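Local coordinates for StiE protein (Stigmatella aurantiaca, PDB 6ECX) that is a multifunctional polyketide synthase, whose O-methyltransferase domain, the part modelled here, transfers methyl groups from S-adenosylmethionine, at residues R68-V71 with A72-E75. Numbering follows the deposited sequence.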
ATOM      1  N   ARG A  68      -1.742  19.479   2.860  1.00 77.16           N
ATOM      2  CA  ARG A  68      -2.999  18.746   3.013  1.00 75.05           C
ATOM      3  C   ARG A  68      -2.865  17.317   2.502  1.00 70.40           C
ATOM      4  O   ARG A  68      -3.364  16.376   3.129  1.00 65.90           O
ATOM      5  CB  ARG A  68      -4.131  19.469   2.286  1.00 77.24           C
ATOM      6  CG  ARG A  68      -5.509  18.866   2.490  1.00 87.24           C
ATOM      7  CD  ARG A  68      -5.934  18.904   3.954  1.00 94.26           C
ATOM      8  NE  ARG A  68      -7.274  18.351   4.137  1.00 94.98           N
ATOM      9  CZ  ARG A  68      -7.518  17.094   4.490  1.00 96.34           C
ATOM     10  NH1 ARG A  68      -6.503  16.263   4.704  1.00 96.03           N
ATOM     11  NH2 ARG A  68      -8.768  16.667   4.632  1.00 97.58           N
ATOM     12  N   LEU A  69      -2.182  17.136   1.370  1.00 69.67           N
ATOM     13  CA  LEU A  69      -1.935  15.787   0.874  1.00 66.03           C
ATOM     14  C   LEU A  69      -1.053  14.997   1.843  1.00 67.10           C
ATOM     15  O   LEU A  69      -1.296  13.807   2.087  1.00 60.51           O
ATOM     16  CB  LEU A  69      -1.309  15.856  -0.515  1.00 67.49           C
ATOM     17  CG  LEU A  69      -0.951  14.513  -1.142  1.00 66.84           C
ATOM     18  CD1 LEU A  69      -2.170  13.604  -1.209  1.00 58.90           C
ATOM     19  CD2 LEU A  69      -0.363  14.748  -2.528  1.00 64.60           C
ATOM     20  N   ALA A  70      -0.036  15.645   2.420  1.00 69.73           N
ATOM     21  CA  ALA A  70       0.810  14.953   3.391  1.00 71.37           C
ATOM     22  C   ALA A  70       0.002  14.509   4.603  1.00 72.05           C
ATOM     23  O   ALA A  70       0.173  13.386   5.096  1.00 69.59           O
ATOM     24  CB  ALA A  70       1.974  15.847   3.819  1.00 68.39           C
ATOM     25  N   VAL A  71      -0.895  15.373   5.086  1.00 67.41           N
ATOM     26  CA  VAL A  71      -1.775  15.012   6.193  1.00 62.54           C
ATOM     27  C   VAL A  71      -2.580  13.765   5.848  1.00 57.15           C
ATOM     28  O   VAL A  71      -2.668  12.818   6.640  1.00 56.61           O
ATOM     29  CB  VAL A  71      -2.695  16.196   6.545  1.00 67.18           C
ATOM     30  CG1 VAL A  71      -3.827  15.751   7.462  1.00 57.78           C
ATOM     31  CG2 VAL A  71      -1.892  17.314   7.183  1.00 72.26           C
ATOM     32  N   ALA A  72      -3.181  13.748   4.655  1.00 55.31           N
ATOM     33  CA  ALA A  72      -4.040  12.631   4.280  1.00 52.98           C
ATOM     34  C   ALA A  72      -3.244  11.352   4.068  1.00 56.71           C
ATOM     35  O   ALA A  72      -3.801  10.252   4.180  1.00 51.11           O
ATOM     36  CB  ALA A  72      -4.832  12.969   3.015  1.00 46.16           C
ATOM     37  N   GLN A  73      -1.962  11.471   3.726  1.00 58.51           N
ATOM     38  CA  GLN A  73      -1.129  10.289   3.574  1.00 53.87           C
ATOM     39  C   GLN A  73      -0.749   9.717   4.931  1.00 57.38           C
ATOM     40  O   GLN A  73      -0.711   8.492   5.100  1.00 49.23           O
ATOM     41  CB  GLN A  73       0.124  10.621   2.761  1.00 62.63           C
ATOM     42  CG  GLN A  73      -0.149  10.865   1.269  1.00 71.33           C
ATOM     43  CD  GLN A  73       1.058  11.433   0.540  1.00 79.12           C
ATOM     44  OE1 GLN A  73       1.717  12.345   1.034  1.00 86.00           O
ATOM     45  NE2 GLN A  73       1.361  10.885  -0.632  1.00 80.08           N
ATOM     46  N   ARG A  74      -0.447  10.591   5.898  1.00 46.15           N
ATOM     47  CA  ARG A  74      -0.226  10.137   7.264  1.00 54.51           C
ATOM     48  C   ARG A  74      -1.481   9.479   7.835  1.00 54.99           C
ATOM     49  O   ARG A  74      -1.393   8.488   8.574  1.00 52.71           O
ATOM     50  CB  ARG A  74       0.226  11.305   8.139  1.00 53.71           C
ATOM     51  CG  ARG A  74       1.658  11.727   7.871  1.00 67.05           C
ATOM     52  CD  ARG A  74       2.174  12.680   8.937  1.00 78.91           C
ATOM     53  NE  ARG A  74       1.654  14.032   8.764  1.00 87.06           N
ATOM     54  CZ  ARG A  74       2.175  14.927   7.929  1.00 87.46           C
ATOM     55  NH1 ARG A  74       3.228  14.611   7.185  1.00 88.72           N
ATOM     56  NH2 ARG A  74       1.641  16.132   7.833  1.00 81.66           N
ATOM     57  N   GLU A  75      -2.655  10.002   7.484  1.00 55.34           N
ATOM     58  CA  GLU A  75      -3.902   9.413   7.961  1.00 51.16           C
ATOM     59  C   GLU A  75      -4.123   8.013   7.386  1.00 57.70           C
ATOM     60  O   GLU A  75      -4.596   7.111   8.089  1.00 46.46           O
ATOM     61  CB  GLU A  75      -5.067  10.336   7.608  1.00 49.99           C
ATOM     62  CG  GLU A  75      -6.450   9.745   7.855  1.00 48.89           C
ATOM     63  CD  GLU A  75      -6.780   9.544   9.328  1.00 54.25           C
ATOM     64  OE1 GLU A  75      -5.965   9.928  10.198  1.00 53.48           O
ATOM     65  OE2 GLU A  75      -7.873   8.997   9.606  1.00 56.33           O
TER
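Arg74 folds its side chain back over the turn before it, so that the guanidinium lies flat above Ala70 O, which sits 3.8 Å off the plane and over its centre. Two torsions put it there: CG is anti to the carbonyl carbon (chi1 -74°), and a bend at chi3 (-77°) returns the head toward the preceding turn. At the far end of the group, NH1 rests 3.8 Å from Ala70 CB and NH2 meets Val71 CG2 at 3.8 Å, so the charged head lies against aliphatic carbons on the more exposed side of the helix.

Gln73 and Leu69 meet on a buried face. Gln73 CG presses on Leu69 O at 3.3 Å, and its amide carbon CD comes within 4.0 Å of Leu69 CG, the two side chains running at a slant to each other. Extended beyond CG, the glutamine carries NE2 away from the helix to hydrogen-bond Thr39 O, while Leu69 packs on Trp52, Thr55 and Val56 of helix 52-57. Near Ala72, contact is looser: Arg68 NH1 is 4.1 Å from Ala72 CB, and the arginine makes a cation-pi contact with Phe43.

Beneath the side chains, the backbone N-H groups of Ala72, Gln73, Arg74 and Glu75 bond to the carbonyls of Arg68, Leu69, Ala70 and Val71 in turn. Arg74 N to Ala70 O, at 3.0 Å, is the straightest of the four (167° at the hydrogen); Gln73 N adds a weak second bond to the same oxygen. Further out, Glu75 joins Arg78 in a salt bridge and Tyr315 in a hydrogen bond.

Such successive i to i+4 bonds are those of a regular alpha-helix, here the middle of helix 64-80, which places the side chain of Gln73 about 7 Å from the bound S-adenosylmethionine and, one turn later, carries Arg77, a residue that binds it.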